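Local structure of 2-oxoglutarate dehydrogenase E3 component (Thermus thermophilus, 2YQU) at residues E152-S157 with V256-G261; L170-G175 with V193-Y198; D395-V400 with L416-K421. The protein probably catalyses the NAD+-dependent reoxidation of protein-bound dihydrolipoyl-lysine to lipoyl-lysine, with one FAD bound per subunit. One frame throughout, in Å; residues are numbered along the deposited sequence.

Overall arrangement
Interactions 1 and 2 lie in one five-stranded parallel sheet and come from the same Rossmann-type domain, whereas interaction 3 belongs to the dimerisation domain. Strands 255-258 and 169-173 are neighbours, and Leu257 bonds through its backbone to Ile171 and Val173, so the two contacts follow one another across the sheet with centres about 10 Å apart. Along the chain, interaction 2 is nested inside the loop closed by interaction 1; interaction 3 opens only after both. Its centre is about 37 Å from that of interaction 1 and 34 Å from that of interaction 2. Interaction 3, beside the second subunit, is thus built from a different part of the chain than the nucleotide-binding sheet.

Interaction 1 (E152-S157 with V256-G261)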
loop_
_atom_site.group_PDB
_atom_site.type_symbol
_atom_site.label_atom_id
_atom_site.label_comp_id
_atom_site.label_asym_id
_atom_site.label_seq_id
_atom_site.Cartn_x
_atom_site.Cartn_y
_atom_site.Cartn_z
ATOM N N GLU A 152 -10.644 -6.329 -35.246
ATOM C CA GLU A 152 -9.341 -6.175 -35.883
ATOM C C GLU A 152 -8.898 -4.720 -35.775
ATOM O O GLU A 152 -7.992 -4.400 -35.008
ATOM C CB GLU A 152 -9.405 -6.600 -37.355
ATOM C CG GLU A 152 -9.508 -8.103 -37.565
ATOM C CD GLU A 152 -9.927 -8.476 -38.980
ATOM O OE1 GLU A 152 -9.948 -7.584 -39.863
ATOM O OE2 GLU A 152 -10.235 -9.667 -39.222
ATOM N N ARG A 153 -9.547 -3.847 -36.546
ATOM C CA ARG A 153 -9.266 -2.413 -36.539
ATOM C C ARG A 153 -10.131 -1.656 -35.533
ATOM O O ARG A 153 -9.662 -0.715 -34.899
ATOM C CB ARG A 153 -9.472 -1.828 -37.947
ATOM C CG ARG A 153 -8.378 -2.217 -38.946
ATOM C CD ARG A 153 -7.005 -1.671 -38.583
ATOM N NE ARG A 153 -5.977 -1.965 -39.582
ATOM C CZ ARG A 153 -4.672 -1.788 -39.383
ATOM N NH1 ARG A 153 -3.808 -2.083 -40.350
ATOM N NH2 ARG A 153 -4.220 -1.305 -38.229
ATOM N N VAL A 154 -11.399 -2.043 -35.429
ATOM C CA VAL A 154 -12.305 -1.556 -34.400
ATOM C C VAL A 154 -12.537 -2.707 -33.429
ATOM O O VAL A 154 -13.042 -3.757 -33.821
ATOM C CB VAL A 154 -13.649 -1.097 -34.998
ATOM C CG1 VAL A 154 -14.553 -0.522 -33.918
ATOM C CG2 VAL A 154 -13.410 -0.072 -36.099
ATOM N N VAL A 155 -12.180 -2.502 -32.162
ATOM C CA VAL A 155 -12.023 -3.595 -31.211
ATOM C C VAL A 155 -12.672 -3.336 -29.855
ATOM O O VAL A 155 -13.032 -2.209 -29.531
ATOM C CB VAL A 155 -10.522 -3.884 -30.944
ATOM C CG1 VAL A 155 -9.769 -4.173 -32.250
ATOM C CG2 VAL A 155 -9.855 -2.731 -30.179
ATOM N N THR A 156 -12.794 -4.408 -29.075
ATOM C CA THR A 156 -13.157 -4.338 -27.664
ATOM C C THR A 156 -11.909 -4.482 -26.806
ATOM O O THR A 156 -10.798 -4.636 -27.316
ATOM C CB THR A 156 -14.162 -5.452 -27.284
ATOM O OG1 THR A 156 -13.543 -6.747 -27.409
ATOM C CG2 THR A 156 -15.338 -5.476 -28.239
ATOM N N SER A 157 -12.102 -4.475 -25.488
ATOM C CA SER A 157 -10.985 -4.531 -24.558
ATOM C C SER A 157 -10.142 -5.784 -24.762
ATOM O O SER A 157 -8.941 -5.752 -24.569
ATOM C CB SER A 157 -11.474 -4.452 -23.107
ATOM O OG SER A 157 -12.533 -5.351 -22.866
ATOM N N VAL A 256 -9.186 1.526 -33.070
ATOM C CA VAL A 256 -10.152 2.206 -32.230
ATOM C C VAL A 256 -10.683 1.209 -31.220
ATOM O O VAL A 256 -11.154 0.137 -31.590
ATOM C CB VAL A 256 -11.313 2.801 -33.049
ATOM C CG1 VAL A 256 -12.388 3.376 -32.136
ATOM C CG2 VAL A 256 -10.800 3.850 -34.014
ATOM N N LEU A 257 -10.579 1.556 -29.942
ATOM C CA LEU A 257 -11.097 0.731 -28.854
ATOM C C LEU A 257 -12.470 1.252 -28.465
ATOM O O LEU A 257 -12.611 2.382 -28.031
ATOM C CB LEU A 257 -10.165 0.766 -27.635
ATOM C CG LEU A 257 -10.696 0.182 -26.311
ATOM C CD1 LEU A 257 -11.173 -1.237 -26.486
ATOM C CD2 LEU A 257 -9.616 0.223 -25.232
ATOM N N VAL A 258 -13.480 0.408 -28.616
ATOM C CA VAL A 258 -14.835 0.745 -28.223
ATOM C C VAL A 258 -15.028 0.235 -26.794
ATOM O O VAL A 258 -15.158 -0.961 -26.580
ATOM C CB VAL A 258 -15.855 0.118 -29.197
ATOM C CG1 VAL A 258 -17.293 0.436 -28.770
ATOM C CG2 VAL A 258 -15.584 0.618 -30.616
ATOM N N ALA A 259 -15.015 1.156 -25.833
ATOM C CA ALA A 259 -15.101 0.851 -24.402
ATOM C C ALA A 259 -16.097 1.803 -23.738
ATOM O O ALA A 259 -15.749 2.564 -22.844
ATOM C CB ALA A 259 -13.726 0.993 -23.754
ATOM N N VAL A 260 -17.346 1.744 -24.192
ATOM C CA VAL A 260 -18.406 2.628 -23.701
ATOM C C VAL A 260 -19.255 2.004 -22.586
ATOM O O VAL A 260 -20.281 2.569 -22.187
ATOM C CB VAL A 260 -19.335 3.058 -24.848
ATOM C CG1 VAL A 260 -18.546 3.856 -25.874
ATOM C CG2 VAL A 260 -19.996 1.833 -25.504
ATOM N N GLY A 261 -18.833 0.843 -22.102
ATOM C CA GLY A 261 -19.504 0.182 -20.997
ATOM C C GLY A 261 -19.579 -1.308 -21.188
ATOM O O GLY A 261 -19.103 -1.841 -22.181
HETATM O O HOH W 1 -14.422 -2.941 -24.769
#
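At the edge of the parallel sheet of the NAD-binding domain, Val154 and Val155 pair with Val256 and Leu257. Three backbone bonds join the strands: Val256 N donates to Arg153 O, Val155 N to Val256 O, and Val258 N to Val155 O (2.8 Å), the last almost straight at 173°. On one face of the sheet, Val154 CG1 reaches across to Val258 CG2 at 3.6 Å, and Val154 and Val256 are covered by the hairpin strands 231-237 and 240-245. The other face carries Val155 and Leu257. With Val155 CG1 at chi1 -56°, CG2 falls between the backbone N and the carbonyl carbon; Val155 CG2 rests 3.5 Å from Val256 O and meets Leu257 CD1 more loosely, at 4.2 Å. Leu257 CD1 also presses on the backbone of Thr156 and Ser157, 3.3 Å from Thr156 C and 3.5 Å from Ser157 N; the same side chain packs on Leu182 of helix 177-188. Beyond the direct bonds a water carries the pairing on, accepting from Ser157 N at 2.9 Å and donating to Val258 O at 2.8 Å. Thr156 OG1 turns elsewhere, to Glu159 OE2. Ser157 touches the bound FAD and Ile178, a residue of the NAD+ site, consistent with a position where the two sites come together. The contact is a parallel edge-strand pairing in the Rossmann-type sheet of this oxidoreductase family.

Interaction 2 (L170-G175 with V193-Y198); sequences LIVVGG and VIVLEY
Val193 enters the pairing beside Leu170, its CA 3.3 Å from Leu170 O, while its CG1 meets Val172 CG2 diagonally across the strands. Both lie on the face that helix 177-188 covers, where Leu170 packs on Trp186 and Val193 on His187. Ile194 grips the neighbouring strand through its backbone: its N donates to Leu170 O and its O accepts from Val172 N, at 2.8 Å. Val195 returns to the helix-covered face, where CG2 packs on Val172 CB and CG1 lies 3.7 Å from Gly174 O, close under the start of the glycine turn. These strands and the helix between them form the beta-alpha-beta crossover of a Rossmann-type fold, and Gly174 and Gly175 open the glycine-rich loop thought to bind NAD+. Leu196, on the opposite face, continues the backbone pattern: Leu196 N donates to Val172 O and Leu196 O accepts from Gly174 N at 2.7 Å. With CG beside the backbone N (chi1 -53°), its CD1 reaches Ile171 CG2 at 3.6 Å, and both side chains pack under strands 240-245 and 250-253. Glu197, part of the NAD+ site, bends at chi2 (49°) back over the loop. With an alanine here, the Gly175 amide would probably lose its acceptor and the loop its tie to the strand end, because Glu197 OE1 uses its anti lone pair to take Gly175 N at 2.8 Å. Glu197 OE2 accepts from Met199 N.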
loop_
_atom_site.group_PDB
_atom_site.type_symbol
_atom_site.label_atom_id
_atom_site.label_comp_id
_atom_site.label_asym_id
_atom_site.label_seq_id
_atom_site.Cartn_x
_atom_site.Cartn_y
_atom_site.Cartn_z
ATOM N N LEU A 170 -4.173 5.606 -31.536
ATOM C CA LEU A 170 -5.252 4.844 -30.915
ATOM C C LEU A 170 -6.329 5.821 -30.454
ATOM O O LEU A 170 -6.021 6.817 -29.817
ATOM C CB LEU A 170 -4.715 4.058 -29.714
ATOM C CG LEU A 170 -5.756 3.371 -28.824
ATOM C CD1 LEU A 170 -6.491 2.298 -29.615
ATOM C CD2 LEU A 170 -5.086 2.773 -27.605
ATOM N N ILE A 171 -7.585 5.549 -30.798
ATOM C CA ILE A 171 -8.703 6.293 -30.239
ATOM C C ILE A 171 -9.442 5.353 -29.299
ATOM O O ILE A 171 -9.772 4.239 -29.673
ATOM C CB ILE A 171 -9.656 6.815 -31.337
ATOM C CG1 ILE A 171 -8.938 7.844 -32.221
ATOM C CG2 ILE A 171 -10.909 7.439 -30.717
ATOM C CD1 ILE A 171 -9.671 8.158 -33.506
ATOM N N VAL A 172 -9.662 5.803 -28.076
ATOM C CA VAL A 172 -10.505 5.104 -27.114
ATOM C C VAL A 172 -11.858 5.819 -27.048
ATOM O O VAL A 172 -11.947 6.979 -26.667
ATOM C CB VAL A 172 -9.860 5.087 -25.710
ATOM C CG1 VAL A 172 -10.743 4.344 -24.718
ATOM C CG2 VAL A 172 -8.444 4.493 -25.757
ATOM N N VAL A 173 -12.918 5.119 -27.439
ATOM C CA VAL A 173 -14.275 5.636 -27.331
ATOM C C VAL A 173 -14.831 5.198 -25.983
ATOM O O VAL A 173 -15.137 4.023 -25.779
ATOM C CB VAL A 173 -15.189 5.110 -28.468
ATOM C CG1 VAL A 173 -16.585 5.707 -28.365
ATOM C CG2 VAL A 173 -14.589 5.444 -29.821
ATOM N N GLY A 174 -14.958 6.158 -25.079
ATOM C CA GLY A 174 -15.422 5.907 -23.726
ATOM C C GLY A 174 -14.346 6.291 -22.731
ATOM O O GLY A 174 -13.200 5.874 -22.873
ATOM N N GLY A 175 -14.721 7.057 -21.711
ATOM C CA GLY A 175 -13.774 7.551 -20.726
ATOM C C GLY A 175 -13.920 6.874 -19.373
ATOM O O GLY A 175 -13.634 7.475 -18.355
ATOM N N VAL A 193 -2.650 8.702 -28.178
ATOM C CA VAL A 193 -3.928 8.201 -27.686
ATOM C C VAL A 193 -4.893 9.360 -27.493
ATOM O O VAL A 193 -4.542 10.377 -26.889
ATOM C CB VAL A 193 -3.742 7.418 -26.369
ATOM C CG1 VAL A 193 -5.089 6.914 -25.837
ATOM C CG2 VAL A 193 -2.773 6.263 -26.582
ATOM N N ILE A 194 -6.098 9.200 -28.041
ATOM C CA ILE A 194 -7.181 10.153 -27.883
ATOM C C ILE A 194 -8.349 9.438 -27.227
ATOM O O ILE A 194 -8.748 8.375 -27.684
ATOM C CB ILE A 194 -7.631 10.705 -29.257
ATOM C CG1 ILE A 194 -6.469 11.421 -29.950
ATOM C CG2 ILE A 194 -8.824 11.633 -29.084
ATOM C CD1 ILE A 194 -6.743 11.771 -31.413
ATOM N N VAL A 195 -8.904 10.031 -26.177
ATOM C CA VAL A 195 -10.025 9.451 -25.447
ATOM C C VAL A 195 -11.238 10.353 -25.670
ATOM O O VAL A 195 -11.166 11.547 -25.429
ATOM C CB VAL A 195 -9.714 9.344 -23.936
ATOM C CG1 VAL A 195 -10.909 8.794 -23.165
ATOM C CG2 VAL A 195 -8.475 8.483 -23.704
ATOM N N LEU A 196 -12.336 9.773 -26.153
ATOM C CA LEU A 196 -13.569 10.512 -26.420
ATOM C C LEU A 196 -14.643 10.059 -25.439
ATOM O O LEU A 196 -14.902 8.867 -25.319
ATOM C CB LEU A 196 -14.044 10.240 -27.846
ATOM C CG LEU A 196 -13.015 10.487 -28.947
ATOM C CD1 LEU A 196 -13.511 9.947 -30.269
ATOM C CD2 LEU A 196 -12.709 11.968 -29.047
ATOM N N GLU A 197 -15.274 11.007 -24.759
ATOM C CA GLU A 197 -16.327 10.700 -23.790
ATOM C C GLU A 197 -17.505 11.657 -23.979
ATOM O O GLU A 197 -17.322 12.863 -24.130
ATOM C CB GLU A 197 -15.759 10.763 -22.368
ATOM C CG GLU A 197 -16.759 10.625 -21.220
ATOM C CD GLU A 197 -17.699 9.441 -21.358
ATOM O OE1 GLU A 197 -17.234 8.327 -21.654
ATOM O OE2 GLU A 197 -18.922 9.625 -21.168
ATOM N N TYR A 198 -18.715 11.099 -23.982
ATOM C CA TYR A 198 -19.950 11.862 -24.166
ATOM C C TYR A 198 -20.269 12.752 -22.963
ATOM O O TYR A 198 -20.637 13.917 -23.116
ATOM C CB TYR A 198 -21.109 10.893 -24.416
ATOM C CG TYR A 198 -22.470 11.543 -24.508
ATOM C CD1 TYR A 198 -22.806 12.355 -25.582
ATOM C CD2 TYR A 198 -23.428 11.334 -23.519
ATOM C CE1 TYR A 198 -24.064 12.945 -25.669
ATOM C CE2 TYR A 198 -24.673 11.919 -23.593
ATOM C CZ TYR A 198 -24.992 12.718 -24.670
ATOM O OH TYR A 198 -26.242 13.292 -24.734
#

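Interaction 3 (D395-V400 with L416-K421)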
loop_
_atom_site.group_PDB
_atom_site.type_symbol
_atom_site.label_atom_id
_atom_site.label_comp_id
_atom_site.label_asym_id
_atom_site.label_seq_id
_atom_site.Cartn_x
_atom_site.Cartn_y
_atom_site.Cartn_z
ATOM N N ASP A 395 -19.035 12.089 13.205
ATOM C CA ASP A 395 -17.661 11.862 12.759
ATOM C C ASP A 395 -17.442 10.518 12.047
ATOM O O ASP A 395 -16.305 10.130 11.780
ATOM C CB ASP A 395 -16.677 12.003 13.928
ATOM C CG ASP A 395 -15.259 12.228 13.459
ATOM O OD1 ASP A 395 -14.337 11.586 14.014
ATOM O OD2 ASP A 395 -14.986 13.018 12.527
ATOM N N ARG A 396 -18.526 9.834 11.711
ATOM C CA ARG A 396 -18.447 8.559 11.014
ATOM C C ARG A 396 -17.863 8.785 9.612
ATOM O O ARG A 396 -18.287 9.686 8.894
ATOM C CB ARG A 396 -19.846 7.925 10.958
ATOM C CG ARG A 396 -19.985 6.701 10.068
ATOM C CD ARG A 396 -19.654 5.379 10.736
ATOM N NE ARG A 396 -20.104 4.273 9.896
ATOM C CZ ARG A 396 -21.279 3.655 10.004
ATOM N NH1 ARG A 396 -22.166 4.010 10.933
ATOM N NH2 ARG A 396 -21.570 2.660 9.171
ATOM N N ILE A 397 -16.871 7.985 9.230
ATOM C CA ILE A 397 -16.326 8.077 7.875
ATOM C C ILE A 397 -17.418 7.661 6.888
ATOM O O ILE A 397 -18.000 6.582 7.010
ATOM C CB ILE A 397 -15.069 7.211 7.688
ATOM C CG1 ILE A 397 -13.932 7.702 8.597
ATOM C CG2 ILE A 397 -14.619 7.239 6.220
ATOM C CD1 ILE A 397 -12.821 6.702 8.749
ATOM N N LEU A 398 -17.695 8.541 5.931
ATOM C CA LEU A 398 -18.704 8.286 4.901
ATOM C C LEU A 398 -18.095 7.873 3.570
ATOM O O LEU A 398 -18.733 7.149 2.803
ATOM C CB LEU A 398 -19.581 9.522 4.709
ATOM C CG LEU A 398 -20.379 9.950 5.942
ATOM C CD1 LEU A 398 -20.997 11.309 5.717
ATOM C CD2 LEU A 398 -21.437 8.919 6.278
ATOM N N GLY A 399 -16.876 8.325 3.298
ATOM C CA GLY A 399 -16.178 7.980 2.074
ATOM C C GLY A 399 -14.729 8.439 2.068
ATOM O O GLY A 399 -14.370 9.361 2.781
ATOM N N VAL A 400 -13.897 7.767 1.279
ATOM C CA VAL A 400 -12.504 8.149 1.104
ATOM C C VAL A 400 -12.160 8.079 -0.382
ATOM O O VAL A 400 -12.560 7.159 -1.091
ATOM C CB VAL A 400 -11.538 7.258 1.939
ATOM C CG1 VAL A 400 -10.102 7.793 1.859
ATOM C CG2 VAL A 400 -12.007 7.174 3.392
ATOM N N LEU A 416 -11.121 -0.799 4.945
ATOM C CA LEU A 416 -11.207 -1.478 6.235
ATOM C C LEU A 416 -11.847 -0.583 7.267
ATOM O O LEU A 416 -12.720 -1.027 8.000
ATOM C CB LEU A 416 -9.845 -1.939 6.744
ATOM C CG LEU A 416 -9.888 -2.839 7.992
ATOM C CD1 LEU A 416 -10.609 -4.145 7.692
ATOM C CD2 LEU A 416 -8.496 -3.111 8.526
ATOM N N ALA A 417 -11.416 0.676 7.323
ATOM C CA ALA A 417 -11.990 1.613 8.279
ATOM C C ALA A 417 -13.509 1.746 8.082
ATOM O O ALA A 417 -14.269 1.722 9.058
ATOM C CB ALA A 417 -11.296 2.956 8.193
ATOM N N LEU A 418 -13.948 1.831 6.829
ATOM C CA LEU A 418 -15.380 1.885 6.501
ATOM C C LEU A 418 -16.119 0.614 6.924
ATOM O O LEU A 418 -17.227 0.692 7.468
ATOM C CB LEU A 418 -15.576 2.137 5.005
ATOM C CG LEU A 418 -15.568 3.635 4.699
ATOM C CD1 LEU A 418 -15.076 3.933 3.301
ATOM C CD2 LEU A 418 -16.961 4.214 4.906
ATOM N N PHE A 419 -15.494 -0.538 6.687
ATOM C CA PHE A 419 -16.031 -1.838 7.105
ATOM C C PHE A 419 -16.189 -1.892 8.623
ATOM O O PHE A 419 -17.152 -2.459 9.119
ATOM C CB PHE A 419 -15.119 -2.983 6.634
ATOM C CG PHE A 419 -15.707 -4.353 6.821
ATOM C CD1 PHE A 419 -16.833 -4.738 6.109
ATOM C CD2 PHE A 419 -15.122 -5.267 7.694
ATOM C CE1 PHE A 419 -17.368 -6.005 6.263
ATOM C CE2 PHE A 419 -15.663 -6.540 7.851
ATOM C CZ PHE A 419 -16.790 -6.899 7.139
ATOM N N PHE A 420 -15.259 -1.259 9.341
ATOM C CA PHE A 420 -15.291 -1.197 10.807
ATOM C C PHE A 420 -16.173 -0.058 11.329
ATOM O O PHE A 420 -16.240 0.151 12.540
ATOM C CB PHE A 420 -13.873 -0.992 11.367
ATOM C CG PHE A 420 -12.983 -2.214 11.307
ATOM C CD1 PHE A 420 -13.460 -3.446 10.880
ATOM C CD2 PHE A 420 -11.657 -2.119 11.691
ATOM C CE1 PHE A 420 -12.638 -4.545 10.839
ATOM C CE2 PHE A 420 -10.830 -3.221 11.642
ATOM C CZ PHE A 420 -11.323 -4.435 11.213
ATOM N N LYS A 421 -16.827 0.679 10.426
ATOM C CA LYS A 421 -17.703 1.802 10.788
ATOM C C LYS A 421 -16.938 2.833 11.615
ATOM O O LYS A 421 -17.464 3.420 12.569
ATOM C CB LYS A 421 -18.959 1.307 11.521
ATOM C CG LYS A 421 -19.714 0.225 10.741
ATOM C CD LYS A 421 -21.109 -0.032 11.301
ATOM C CE LYS A 421 -22.007 -0.738 10.287
ATOM N NZ LYS A 421 -21.494 -2.076 9.894
#
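Leu418 CD2 pushes up against the backbone of the strand, 3.3 Å from Ile397 O, while its CG meets Ile397 CG2 at 4.0 Å. Ile397 places that methyl by setting CG2 opposite its own backbone N, with CG1 beside the N (chi1 -63°); CG1 carries CD1 on to Ala417 CB at 4.1 Å. Val400 CG2 makes a looser contact with Leu418 CD1. At the solvent side, Arg396 and Lys421 run alongside each other in the same direction. Lys421 CB sits 3.4 Å above one face of the Arg396 guanidinium, offset toward its rim, and Lys421 CG is 3.4 Å from Arg396 NH2. It is thus the aliphatic part of the lysine that meets the arginine, whose chain is bent at chi2; Lys421 NZ stays 4.8 Å from Arg396 NH2, keeping the two like charges apart. Lys421 is placed by the end of its helix, a Schellman motif with positive phi, and Lys421 N bonds to Leu418 O at 3.0 Å. The strand carries a classic beta bulge, Leu398 and Gly399 both facing Leu389, and its start is tied by the backbone bond of Ile397 to Ala422. Farther out, Ala417 packs on Leu416 of the second subunit, and Phe420 meets Phe420 of that subunit with ring planes at about 45°. Helix 407-419 is thereby sandwiched between its own antiparallel sheet and the partner, as befits the dimerisation domain of this oxidoreductase family.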